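D-isomer specific 2-hydroxyacid dehydrogenase family protein (Aeromonas salmonicida subsp. salmonicida, PDB 3HG7) probably acts as an NAD-dependent oxidoreductase of the D-isomer specific 2-hydroxyacid dehydrogenase family. Local coordinates at residues P101-S104 with E105-F108; A156-G159 with K160-M164; A187-K190 with M191-Q194; D255-Q259 with E260-A264. The protein carries 1 engineered substitution. All blocks are in the same frame, centred on the assembly; numbering follows the deposited sequence.

Interaction 1 (P101-S104 with E105-F108); sequences PLMS and EYVF
M103 and Y106 meet along one flank of the helix through a Met-aromatic contact: SD of M103 stands 5.2 Å from the centroid of the Y106 ring, 43° off the ring normal, an oblique approach. Y106 sends CG away from its own backbone N (chi1 174°), and the phenol runs on to T277, whose OG1 is hydrogen-bonded to the tyrosine OH. A little round the helix, E105 folds back along the preceding turn. Its CG is anti to the carbonyl carbon (chi1 -65°), which lays it 3.1 Å from O of P101, and the extended chain beyond carries OE1 to within 3.7 Å of CD2 of L102, the two side chains crossing at a slant. All of this lies on helix 100-115, which packs against helix 150-161 and strand 225-228 of the Rossmann-type domain. Regular i to i+4 bonds hold the turn, among them V107 N to M103 O at 2.9 Å. O of S104 accepts from F108 N, also at 2.9 Å, and sits at the edge of the F108 ring, 3.4 Å from CD2. The buried hydroxyl of S104 faces helix 150-161, where T158 and H154 are its hydrogen-bonding partners.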
ATOM      1  N   PRO A 101       5.918   2.230  -9.473  1.00 14.16           N
ATOM      2  CA  PRO A 101       5.365   3.245 -10.359  1.00 14.83           C
ATOM      3  C   PRO A 101       3.990   3.775  -9.956  1.00 13.69           C
ATOM      4  O   PRO A 101       3.726   4.962 -10.129  1.00 13.30           O
ATOM      5  CB  PRO A 101       5.275   2.513 -11.704  1.00 15.89           C
ATOM      6  CG  PRO A 101       6.345   1.519 -11.673  1.00 22.65           C
ATOM      7  CD  PRO A 101       6.581   1.146 -10.217  1.00 15.37           C
ATOM      8  N   LEU A 102       3.111   2.912  -9.445  1.00 11.77           N
ATOM      9  CA  LEU A 102       1.782   3.330  -9.072  1.00 11.61           C
ATOM     10  C   LEU A 102       1.832   4.229  -7.869  1.00 13.19           C
ATOM     11  O   LEU A 102       1.096   5.233  -7.809  1.00 13.20           O
ATOM     12  CB  LEU A 102       0.907   2.092  -8.775  1.00 11.41           C
ATOM     13  CG  LEU A 102       0.459   1.408 -10.059  1.00  7.80           C
ATOM     14  CD1 LEU A 102      -0.147   0.019  -9.629  1.00 11.88           C
ATOM     15  CD2 LEU A 102      -0.573   2.203 -10.835  1.00 11.42           C
ATOM     16  N   MET A 103       2.715   3.910  -6.922  1.00 13.40           N
ATOM     17  CA  MET A 103       2.876   4.793  -5.777  1.00 13.95           C
ATOM     18  C   MET A 103       3.511   6.138  -6.133  1.00 14.54           C
ATOM     19  O   MET A 103       3.088   7.127  -5.600  1.00 13.55           O
ATOM     20  CB  MET A 103       3.606   4.135  -4.603  1.00 14.70           C
ATOM     21  CG  MET A 103       2.632   3.382  -3.721  1.00 43.17           C
ATOM     22  SD  MET A 103       1.398   4.389  -2.873  1.00 16.35           S
ATOM     23  CE  MET A 103       0.897   3.042  -1.806  1.00 42.92           C
ATOM     24  N   SER A 104       4.496   6.167  -7.036  1.00 15.67           N
ATOM     25  CA  SER A 104       5.020   7.473  -7.552  1.00 15.98           C
ATOM     26  C   SER A 104       3.906   8.360  -8.161  1.00 15.56           C
ATOM     27  O   SER A 104       3.850   9.572  -7.922  1.00 14.77           O
ATOM     28  CB  SER A 104       6.098   7.230  -8.589  1.00 16.95           C
ATOM     29  OG  SER A 104       7.324   6.973  -7.940  1.00 15.40           O
ATOM     30  N   GLU A 105       3.038   7.748  -8.963  1.00 15.30           N
ATOM     31  CA  GLU A 105       1.911   8.449  -9.588  1.00 16.12           C
ATOM     32  C   GLU A 105       0.953   9.045  -8.556  1.00 13.90           C
ATOM     33  O   GLU A 105       0.504  10.172  -8.691  1.00 10.97           O
ATOM     34  CB  GLU A 105       1.161   7.500 -10.522  1.00 17.01           C
ATOM     35  CG  GLU A 105       1.979   7.020 -11.733  1.00 20.12           C
ATOM     36  CD  GLU A 105       1.242   5.939 -12.518  1.00 18.08           C
ATOM     37  OE1 GLU A 105       0.083   5.616 -12.153  1.00 20.39           O
ATOM     38  OE2 GLU A 105       1.805   5.422 -13.510  1.00 20.54           O
ATOM     39  N   TYR A 106       0.636   8.262  -7.529  1.00 14.13           N
ATOM     40  CA  TYR A 106      -0.288   8.695  -6.485  1.00 13.62           C
ATOM     41  C   TYR A 106       0.329   9.827  -5.685  1.00 13.15           C
ATOM     42  O   TYR A 106      -0.308  10.875  -5.452  1.00 12.05           O
ATOM     43  CB  TYR A 106      -0.586   7.514  -5.538  1.00 14.75           C
ATOM     44  CG  TYR A 106      -1.410   7.897  -4.336  1.00 10.62           C
ATOM     45  CD1 TYR A 106      -2.802   7.827  -4.381  1.00 16.02           C
ATOM     46  CD2 TYR A 106      -0.786   8.275  -3.139  1.00 16.40           C
ATOM     47  CE1 TYR A 106      -3.565   8.150  -3.280  1.00 12.19           C
ATOM     48  CE2 TYR A 106      -1.521   8.617  -2.028  1.00 12.42           C
ATOM     49  CZ  TYR A 106      -2.908   8.553  -2.114  1.00 16.07           C
ATOM     50  OH  TYR A 106      -3.663   8.875  -1.046  1.00 13.62           O
ATOM     51  N   VAL A 107       1.575   9.629  -5.273  1.00 11.71           N
ATOM     52  CA  VAL A 107       2.209  10.565  -4.378  1.00 11.47           C
ATOM     53  C   VAL A 107       2.414  11.883  -5.138  1.00 11.11           C
ATOM     54  O   VAL A 107       2.040  12.927  -4.634  1.00 10.97           O
ATOM     55  CB  VAL A 107       3.564  10.026  -3.842  1.00 11.72           C
ATOM     56  CG1 VAL A 107       4.408  11.161  -3.218  1.00 11.32           C
ATOM     57  CG2 VAL A 107       3.305   8.892  -2.792  1.00 11.52           C
ATOM     58  N   PHE A 108       2.963  11.808  -6.353  1.00 11.81           N
ATOM     59  CA  PHE A 108       3.262  13.060  -7.090  1.00 13.00           C
ATOM     60  C   PHE A 108       2.007  13.707  -7.709  1.00 12.08           C
ATOM     61  O   PHE A 108       1.958  14.907  -7.846  1.00 12.06           O
ATOM     62  CB  PHE A 108       4.405  12.860  -8.081  1.00 14.75           C
ATOM     63  CG  PHE A 108       5.748  12.867  -7.426  1.00 15.64           C
ATOM     64  CD1 PHE A 108       6.540  14.008  -7.466  1.00 14.81           C
ATOM     65  CD2 PHE A 108       6.202  11.762  -6.733  1.00 15.25           C
ATOM     66  CE1 PHE A 108       7.792  14.033  -6.821  1.00 15.82           C
ATOM     67  CE2 PHE A 108       7.441  11.760  -6.097  1.00 15.08           C
ATOM     68  CZ  PHE A 108       8.240  12.912  -6.147  1.00 13.79           C
TER

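Interaction 2 (A156-G159 with K160-M164); sequences AHTG and KHFGM
O of G159 is the acceptor at the close of the helix, gripped by N of M164 at 2.9 Å with that donor 37° out of the carbonyl plane, while CB of M164 packs 3.3 Å from the same oxygen. This is the 6-to-1 bond of a Schellman motif, completed by G163 N to K160 O at 2.9 Å. G163, at positive phi (81°), is the C-prime residue that turns the chain from helix 150-161 toward strand 165-169, within a beta-alpha-beta unit of the Rossmann-type fold. Before the turn the helix is held by ordinary bonds; K160 N to A156 O, with 172° at the hydrogen, is nearly straight.

T158 and F162 lie side by side and point the same way. The methyl CG2 of T158 is anti to its backbone N, which places it in the plane of the F162 ring, at the edge, 3.7 Å from CE2. CD2 of H161 sits over the centre of one face of that ring, 3.9 Å above the plane. Besides its bond to S104, OG1 of T158 is hydrogen-bonded to the backbone O of H154. K160 bends at chi2, chi3 and chi4, and its amine is modelled in a salt bridge with D180, though the position of NZ is less sure. The side chain of M164 leads away from the helix, with SD still 4.1 Å from CA of G159.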
ATOM      1  N   ALA A 156      11.527   7.666  -4.675  1.00 13.26           N
ATOM      2  CA  ALA A 156      12.820   8.362  -4.618  1.00 12.90           C
ATOM      3  C   ALA A 156      13.303   8.816  -5.996  1.00 13.64           C
ATOM      4  O   ALA A 156      13.647  10.010  -6.185  1.00 13.54           O
ATOM      5  CB  ALA A 156      13.851   7.487  -3.935  1.00 12.73           C
ATOM      6  N   HIS A 157      13.326   7.900  -6.964  1.00 15.11           N
ATOM      7  CA  HIS A 157      13.739   8.272  -8.326  1.00 17.73           C
ATOM      8  C   HIS A 157      12.861   9.378  -8.910  1.00 16.97           C
ATOM      9  O   HIS A 157      13.355  10.263  -9.622  1.00 17.32           O
ATOM     10  CB  HIS A 157      13.753   7.062  -9.255  1.00 20.31           C
ATOM     11  CG  HIS A 157      14.930   6.156  -9.035  1.00 21.15           C
ATOM     12  ND1 HIS A 157      14.885   5.066  -8.190  1.00 21.79           N
ATOM     13  CD2 HIS A 157      16.200   6.214  -9.506  1.00 21.77           C
ATOM     14  CE1 HIS A 157      16.065   4.467  -8.182  1.00 21.48           C
ATOM     15  NE2 HIS A 157      16.880   5.146  -8.970  1.00 22.11           N
ATOM     16  N   THR A 158      11.555   9.314  -8.626  1.00 16.33           N
ATOM     17  CA  THR A 158      10.642  10.361  -9.083  1.00 15.72           C
ATOM     18  C   THR A 158      10.939  11.705  -8.431  1.00 14.95           C
ATOM     19  O   THR A 158      10.943  12.723  -9.116  1.00 14.01           O
ATOM     20  CB  THR A 158       9.162   9.968  -8.909  1.00 16.80           C
ATOM     21  OG1 THR A 158       8.994   8.620  -9.360  1.00 18.70           O
ATOM     22  CG2 THR A 158       8.249  10.912  -9.722  1.00 17.80           C
ATOM     23  N   GLY A 159      11.199  11.730  -7.124  1.00 15.02           N
ATOM     24  CA  GLY A 159      11.586  13.003  -6.490  1.00 15.87           C
ATOM     25  C   GLY A 159      12.856  13.596  -7.088  1.00 16.56           C
ATOM     26  O   GLY A 159      12.903  14.793  -7.406  1.00 15.79           O
ATOM     27  N   LYS A 160      13.874  12.759  -7.272  1.00 17.18           N
ATOM     28  CA  LYS A 160      15.127  13.197  -7.879  1.00 17.71           C
ATOM     29  C   LYS A 160      14.882  13.715  -9.299  1.00 15.57           C
ATOM     30  O   LYS A 160      15.451  14.726  -9.694  1.00 14.26           O
ATOM     31  CB  LYS A 160      16.207  12.089  -7.830  1.00 19.21           C
ATOM     32  CG  LYS A 160      17.222  12.302  -6.694  1.00 27.53           C
ATOM     33  CD  LYS A 160      18.461  13.103  -7.186  1.00 22.70           C
ATOM     34  CE  LYS A 160      18.873  14.285  -6.291  1.00 27.40           C
ATOM     35  NZ  LYS A 160      18.749  13.983  -4.848  1.00 23.94           N
ATOM     36  N   HIS A 161      14.004  13.045 -10.038  1.00 14.40           N
ATOM     37  CA  HIS A 161      13.577  13.513 -11.358  1.00 14.39           C
ATOM     38  C   HIS A 161      13.002  14.933 -11.281  1.00 15.46           C
ATOM     39  O   HIS A 161      13.261  15.770 -12.159  1.00 16.39           O
ATOM     40  CB  HIS A 161      12.513  12.602 -11.967  1.00 14.10           C
ATOM     41  CG  HIS A 161      11.980  13.121 -13.260  1.00 14.42           C
ATOM     42  ND1 HIS A 161      12.707  13.075 -14.434  1.00 15.65           N
ATOM     43  CD2 HIS A 161      10.854  13.816 -13.541  1.00 14.69           C
ATOM     44  CE1 HIS A 161      12.010  13.647 -15.401  1.00 14.57           C
ATOM     45  NE2 HIS A 161      10.890  14.120 -14.880  1.00 15.97           N
ATOM     46  N   PHE A 162      12.243  15.198 -10.221  1.00 15.25           N
ATOM     47  CA  PHE A 162      11.654  16.544 -10.040  1.00 15.89           C
ATOM     48  C   PHE A 162      12.607  17.525  -9.350  1.00 17.36           C
ATOM     49  O   PHE A 162      12.246  18.659  -9.033  1.00 18.12           O
ATOM     50  CB  PHE A 162      10.267  16.438  -9.362  1.00 14.12           C
ATOM     51  CG  PHE A 162       9.189  16.006 -10.295  1.00 19.65           C
ATOM     52  CD1 PHE A 162       8.703  16.858 -11.275  1.00 12.86           C
ATOM     53  CD2 PHE A 162       8.674  14.715 -10.221  1.00 12.91           C
ATOM     54  CE1 PHE A 162       7.706  16.439 -12.159  1.00 19.52           C
ATOM     55  CE2 PHE A 162       7.666  14.299 -11.092  1.00 20.35           C
ATOM     56  CZ  PHE A 162       7.189  15.144 -12.059  1.00 12.39           C
ATOM     57  N   GLY A 163      13.857  17.098  -9.181  1.00 17.28           N
ATOM     58  CA  GLY A 163      14.907  18.015  -8.745  1.00 16.67           C
ATOM     59  C   GLY A 163      14.861  18.210  -7.248  1.00 16.03           C
ATOM     60  O   GLY A 163      15.436  19.162  -6.729  1.00 15.74           O
ATOM     61  N   MET A 164      14.163  17.301  -6.563  1.00 15.15           N
ATOM     62  CA  MET A 164      14.113  17.287  -5.096  1.00 15.26           C
ATOM     63  C   MET A 164      15.371  16.645  -4.504  1.00 17.15           C
ATOM     64  O   MET A 164      15.993  15.795  -5.140  1.00 17.40           O
ATOM     65  CB  MET A 164      12.878  16.509  -4.619  1.00 14.37           C
ATOM     66  CG  MET A 164      11.572  17.282  -4.827  1.00  8.46           C
ATOM     67  SD  MET A 164      10.100  16.328  -4.553  1.00 11.84           S
ATOM     68  CE  MET A 164       9.718  16.739  -2.840  1.00  4.52           C
TER

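Interaction 3 (A187-K190 with M191-Q194); sequences ALNK and MLAQ
With chi1 at -75° in both M191 and L192, each CG lies anti to its own carbonyl carbon and is swung back toward the preceding turn. CG of M191 settles 3.4 Å from O of A187, and CG of L192 comes to 3.3 Å from O of L188. The turn belongs to the short helix 188-193, which covers part of the parallel sheet of the Rossmann-type NAD-binding domain. The same two carbonyls each accept one backbone N-H: M191 N to A187 O at 2.8 Å and L192 N to L188 O at 2.7 Å, both donors nearly on the line of the C=O bond.

The apolar partners follow the same spacing. L188 and L192 stand one turn apart, CG of L188 lying 4.2 Å from CG of L192. In the same way CB of A187 lies beside CG of M191. On the inner side L188, M191 and L192 all touch L144 of strand 142-146; L188 reaches V169 and M191 reaches L167, both on strand 165-169. F217, from a loop, is touched by both leucines and by N189.

Beyond CG, M191 bends at chi2 and chi3, so that its methyl turns back over the peptide of the residue before it. There the methyl meets backbone and side chain alike: CE of M191 lies 3.6 Å from C of K190, and CE of M191 is 4.0 Å from CB of K190.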
ATOM      1  N   ALA A 187      17.681   9.271  13.618  1.00 35.31           N
ATOM      2  CA  ALA A 187      17.828  10.531  12.868  1.00 34.67           C
ATOM      3  C   ALA A 187      16.505  11.153  12.402  1.00 34.90           C
ATOM      4  O   ALA A 187      16.513  12.215  11.774  1.00 34.57           O
ATOM      5  CB  ALA A 187      18.774  10.345  11.678  1.00 34.21           C
ATOM      6  N   LEU A 188      15.379  10.509  12.718  1.00 35.16           N
ATOM      7  CA  LEU A 188      14.081  10.925  12.174  1.00 35.28           C
ATOM      8  C   LEU A 188      13.727  12.386  12.438  1.00 34.68           C
ATOM      9  O   LEU A 188      13.419  13.107  11.487  1.00 34.93           O
ATOM     10  CB  LEU A 188      12.937   9.994  12.608  1.00 35.79           C
ATOM     11  CG  LEU A 188      11.681   9.987  11.722  1.00 43.30           C
ATOM     12  CD1 LEU A 188      12.028   9.799  10.246  1.00 36.12           C
ATOM     13  CD2 LEU A 188      10.707   8.900  12.156  1.00 36.28           C
ATOM     14  N   ASN A 189      13.770  12.821  13.700  1.00 33.95           N
ATOM     15  CA  ASN A 189      13.402  14.212  14.043  1.00 33.39           C
ATOM     16  C   ASN A 189      14.282  15.243  13.359  1.00 33.19           C
ATOM     17  O   ASN A 189      13.807  16.294  12.923  1.00 32.26           O
ATOM     18  CB  ASN A 189      13.417  14.444  15.559  1.00 33.32           C
ATOM     19  CG  ASN A 189      12.201  13.855  16.258  1.00 44.17           C
ATOM     20  OD1 ASN A 189      11.586  12.914  15.770  1.00 32.72           O
ATOM     21  ND2 ASN A 189      11.863  14.405  17.422  1.00 33.25           N
ATOM     22  N   LYS A 190      15.578  14.939  13.296  1.00 33.93           N
ATOM     23  CA  LYS A 190      16.540  15.760  12.567  1.00 34.62           C
ATOM     24  C   LYS A 190      16.200  15.802  11.073  1.00 34.17           C
ATOM     25  O   LYS A 190      16.244  16.867  10.453  1.00 34.10           O
ATOM     26  CB  LYS A 190      17.964  15.247  12.805  1.00 35.56           C
ATOM     27  CG  LYS A 190      18.592  15.768  14.097  1.00 39.82           C
ATOM     28  CD  LYS A 190      19.136  14.646  14.982  1.00 36.71           C
ATOM     29  CE  LYS A 190      20.110  13.721  14.249  1.00 40.05           C
ATOM     30  NZ  LYS A 190      20.575  12.613  15.123  1.00 37.27           N
ATOM     31  N   MET A 191      15.844  14.646  10.514  1.00 33.60           N
ATOM     32  CA  MET A 191      15.426  14.554   9.108  1.00 33.10           C
ATOM     33  C   MET A 191      14.074  15.222   8.809  1.00 31.63           C
ATOM     34  O   MET A 191      13.900  15.844   7.752  1.00 31.48           O
ATOM     35  CB  MET A 191      15.447  13.092   8.630  1.00 33.72           C
ATOM     36  CG  MET A 191      16.842  12.524   8.362  1.00 27.20           C
ATOM     37  SD  MET A 191      18.054  13.650   7.577  1.00 35.67           S
ATOM     38  CE  MET A 191      18.815  14.496   8.957  1.00 27.79           C
ATOM     39  N   LEU A 192      13.131  15.105   9.745  1.00 29.84           N
ATOM     40  CA  LEU A 192      11.805  15.707   9.605  1.00 27.87           C
ATOM     41  C   LEU A 192      11.879  17.216   9.548  1.00 26.67           C
ATOM     42  O   LEU A 192      11.108  17.883   8.822  1.00 24.87           O
ATOM     43  CB  LEU A 192      10.895  15.283  10.765  1.00 28.04           C
ATOM     44  CG  LEU A 192      10.318  13.854  10.757  1.00 32.08           C
ATOM     45  CD1 LEU A 192       9.459  13.615  11.999  1.00 28.16           C
ATOM     46  CD2 LEU A 192       9.515  13.550   9.490  1.00 28.40           C
ATOM     47  N   ALA A 193      12.809  17.760  10.331  1.00 25.92           N
ATOM     48  CA  ALA A 193      12.955  19.189  10.468  1.00 25.61           C
ATOM     49  C   ALA A 193      13.246  19.843   9.137  1.00 25.59           C
ATOM     50  O   ALA A 193      12.895  20.999   8.944  1.00 25.45           O
ATOM     51  CB  ALA A 193      14.066  19.515  11.471  1.00 25.99           C
ATOM     52  N   GLN A 194      13.905  19.112   8.235  1.00 26.22           N
ATOM     53  CA  GLN A 194      14.257  19.659   6.917  1.00 27.13           C
ATOM     54  C   GLN A 194      13.391  19.096   5.772  1.00 25.84           C
ATOM     55  O   GLN A 194      13.721  19.280   4.592  1.00 25.41           O
ATOM     56  CB  GLN A 194      15.752  19.463   6.620  1.00 28.66           C
ATOM     57  CG  GLN A 194      16.164  18.037   6.270  1.00 45.20           C
ATOM     58  CD  GLN A 194      17.621  17.774   6.577  1.00 30.38           C
ATOM     59  OE1 GLN A 194      18.047  17.868   7.730  1.00 45.83           O
ATOM     60  NE2 GLN A 194      18.402  17.451   5.547  1.00 45.60           N
TER

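Interaction 4 (D255-Q259 with E260-A264); sequences DVFEQ and EPLPA
F257 and L262 meet at a slant across the turn, with CD1 of the leucine 3.9 Å from CD1 of the ring. The other methyl, CD2 of L262, lies over one face of the ring, 4.2 Å above the plane and shifted toward the rim. L262 reaches there because its CG is anti to the backbone N (chi1 -173°). E260 comes back across the chain with its carboxylate: OE1 accepts the backbone N-H of F257 at 2.9 Å, the donor lying nearly in line with the C-O bond, while OE2 is hydrogen-bonded to ND1 of H279. Both oxygens are therefore held, which fixes the rotation of the carboxylate. The E260-H279 pair is consistent with the glutamate-histidine pair this enzyme family uses in catalysis. Q259 crosses P263 at about a right angle, CG against CD at 3.7 Å, and O of Q259 receives a CA-H contact from L262 at 3.3 Å. The E260-P261 peptide is cis, in the bend between Q259 and L262. The loop links strand 251-254 to strand 274-276 at one border of the seven-stranded parallel sheet, F257 and L262 both resting on I276 of the outermost strand.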
ATOM      1  N   ASP A 255      -4.021   7.368   2.622  1.00 15.00           N
ATOM      2  CA  ASP A 255      -4.670   6.325   1.826  1.00 15.09           C
ATOM      3  C   ASP A 255      -5.108   5.165   2.748  1.00 16.44           C
ATOM      4  O   ASP A 255      -5.947   4.348   2.385  1.00 15.26           O
ATOM      5  CB  ASP A 255      -3.724   5.814   0.733  1.00 15.19           C
ATOM      6  CG  ASP A 255      -4.415   4.893  -0.251  1.00  7.39           C
ATOM      7  OD1 ASP A 255      -5.530   5.254  -0.723  1.00 15.38           O
ATOM      8  OD2 ASP A 255      -3.872   3.784  -0.500  1.00 15.63           O
ATOM      9  N   VAL A 256      -4.561   5.148   3.959  1.00 18.93           N
ATOM     10  CA  VAL A 256      -4.764   4.020   4.899  1.00 20.26           C
ATOM     11  C   VAL A 256      -5.107   4.526   6.292  1.00 22.07           C
ATOM     12  O   VAL A 256      -4.769   5.654   6.661  1.00 21.84           O
ATOM     13  CB  VAL A 256      -3.541   3.109   4.960  1.00 20.23           C
ATOM     14  CG1 VAL A 256      -3.358   2.395   3.632  1.00 19.40           C
ATOM     15  CG2 VAL A 256      -2.268   3.906   5.373  1.00 19.25           C
ATOM     16  N   PHE A 257      -5.807   3.691   7.060  1.00 24.48           N
ATOM     17  CA  PHE A 257      -6.427   4.165   8.286  1.00 25.42           C
ATOM     18  C   PHE A 257      -6.439   3.091   9.359  1.00 26.77           C
ATOM     19  O   PHE A 257      -6.376   1.901   9.040  1.00 26.04           O
ATOM     20  CB  PHE A 257      -7.836   4.666   7.984  1.00 24.40           C
ATOM     21  CG  PHE A 257      -7.850   5.779   6.979  1.00 21.75           C
ATOM     22  CD1 PHE A 257      -7.625   7.102   7.388  1.00 24.63           C
ATOM     23  CD2 PHE A 257      -8.017   5.507   5.618  1.00 24.64           C
ATOM     24  CE1 PHE A 257      -7.603   8.137   6.460  1.00 22.04           C
ATOM     25  CE2 PHE A 257      -7.979   6.531   4.685  1.00 20.82           C
ATOM     26  CZ  PHE A 257      -7.783   7.849   5.112  1.00 25.11           C
ATOM     27  N   GLU A 258      -6.500   3.535  10.615  1.00 28.75           N
ATOM     28  CA  GLU A 258      -6.634   2.633  11.776  1.00 31.37           C
ATOM     29  C   GLU A 258      -7.859   1.716  11.624  1.00 31.99           C
ATOM     30  O   GLU A 258      -7.823   0.548  12.026  1.00 31.61           O
ATOM     31  CB  GLU A 258      -6.729   3.460  13.074  1.00 32.95           C
ATOM     32  CG  GLU A 258      -5.801   3.010  14.207  1.00 56.15           C
ATOM     33  CD  GLU A 258      -5.038   4.181  14.851  1.00 34.97           C
ATOM     34  OE1 GLU A 258      -5.677   5.153  15.317  1.00 56.15           O
ATOM     35  OE2 GLU A 258      -3.787   4.119  14.884  1.00 56.29           O
ATOM     36  N   GLN A 259      -8.936   2.255  11.047  1.00 32.92           N
ATOM     37  CA  GLN A 259     -10.135   1.470  10.713  1.00 34.32           C
ATOM     38  C   GLN A 259     -10.555   1.699   9.245  1.00 34.10           C
ATOM     39  O   GLN A 259     -10.752   2.841   8.827  1.00 33.71           O
ATOM     40  CB  GLN A 259     -11.288   1.832  11.662  1.00 35.44           C
ATOM     41  CG  GLN A 259     -12.669   1.260  11.288  1.00 52.49           C
ATOM     42  CD  GLN A 259     -12.924  -0.152  11.824  1.00 37.09           C
ATOM     43  OE1 GLN A 259     -12.817  -0.405  13.029  1.00 52.73           O
ATOM     44  NE2 GLN A 259     -13.285  -1.071  10.927  1.00 52.61           N
ATOM     45  N   GLU A 260     -10.682   0.621   8.474  1.00 33.95           N
ATOM     46  CA  GLU A 260     -11.242   0.711   7.107  1.00 33.90           C
ATOM     47  C   GLU A 260     -12.342  -0.304   6.773  1.00 33.26           C
ATOM     48  O   GLU A 260     -12.261  -1.469   7.180  1.00 33.39           O
ATOM     49  CB  GLU A 260     -10.163   0.714   6.022  1.00 34.49           C
ATOM     50  CG  GLU A 260      -8.856   0.100   6.397  1.00 32.18           C
ATOM     51  CD  GLU A 260      -7.758   0.487   5.431  1.00 35.18           C
ATOM     52  OE1 GLU A 260      -6.927   1.368   5.761  1.00 31.48           O
ATOM     53  OE2 GLU A 260      -7.729  -0.099   4.332  1.00 31.03           O
ATOM     54  N   PRO A 261     -13.372   0.137   6.025  1.00 31.88           N
ATOM     55  CA  PRO A 261     -13.507   1.512   5.542  1.00 31.24           C
ATOM     56  C   PRO A 261     -13.531   2.527   6.689  1.00 31.36           C
ATOM     57  O   PRO A 261     -14.001   2.212   7.796  1.00 31.79           O
ATOM     58  CB  PRO A 261     -14.847   1.509   4.798  1.00 31.25           C
ATOM     59  CG  PRO A 261     -15.477   0.186   5.073  1.00 36.30           C
ATOM     60  CD  PRO A 261     -14.382  -0.751   5.438  1.00 31.84           C
ATOM     61  N   LEU A 262     -13.017   3.724   6.430  1.00 30.26           N
ATOM     62  CA  LEU A 262     -13.061   4.785   7.425  1.00 30.18           C
ATOM     63  C   LEU A 262     -14.529   5.043   7.754  1.00 31.50           C
ATOM     64  O   LEU A 262     -15.307   5.362   6.858  1.00 31.42           O
ATOM     65  CB  LEU A 262     -12.374   6.047   6.897  1.00 29.21           C
ATOM     66  CG  LEU A 262     -12.190   7.203   7.877  1.00 27.43           C
ATOM     67  CD1 LEU A 262     -11.199   6.823   8.973  1.00 28.85           C
ATOM     68  CD2 LEU A 262     -11.729   8.454   7.124  1.00 28.60           C
ATOM     69  N   PRO A 263     -14.923   4.864   9.038  1.00 33.38           N
ATOM     70  CA  PRO A 263     -16.329   5.063   9.430  1.00 34.09           C
ATOM     71  C   PRO A 263     -16.819   6.428   8.988  1.00 35.15           C
ATOM     72  O   PRO A 263     -16.072   7.415   9.085  1.00 35.05           O
ATOM     73  CB  PRO A 263     -16.291   5.014  10.963  1.00 33.75           C
ATOM     74  CG  PRO A 263     -15.044   4.280  11.302  1.00 32.13           C
ATOM     75  CD  PRO A 263     -14.061   4.550  10.193  1.00 33.56           C
ATOM     76  N   ALA A 264     -18.060   6.495   8.513  1.00 36.38           N
ATOM     77  CA  ALA A 264     -18.648   7.770   8.113  1.00 38.19           C
ATOM     78  C   ALA A 264     -18.659   8.771   9.288  1.00 40.07           C
ATOM     79  O   ALA A 264     -18.862   9.970   9.091  1.00 40.63           O
ATOM     80  CB  ALA A 264     -20.056   7.545   7.566  1.00 38.04           C
TER

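Interactions 1 and 2 lie on neighbouring helices, 100-115 and 150-161, that pack together, their centres 12 Å apart: S104 OG and T158 OG1 lie 2.7 Å apart in a probable hydrogen bond, and CD1 of F108 touches CD2 of F162 at 3.6 Å. Interaction 4 joins them through Y106, whose OH packs 3.5 Å from CB of D255. Interaction 3 stands apart, its nearest atoms about 9 Å from interaction 2. Interaction 4 carries the E260-H279 pair, probably part of the active site. Glycerol, probably from the crystallisation liquor, is bound about 4 Å from the M103 side chain and about 5 Å from that of V256, and may mark a nearby pocket.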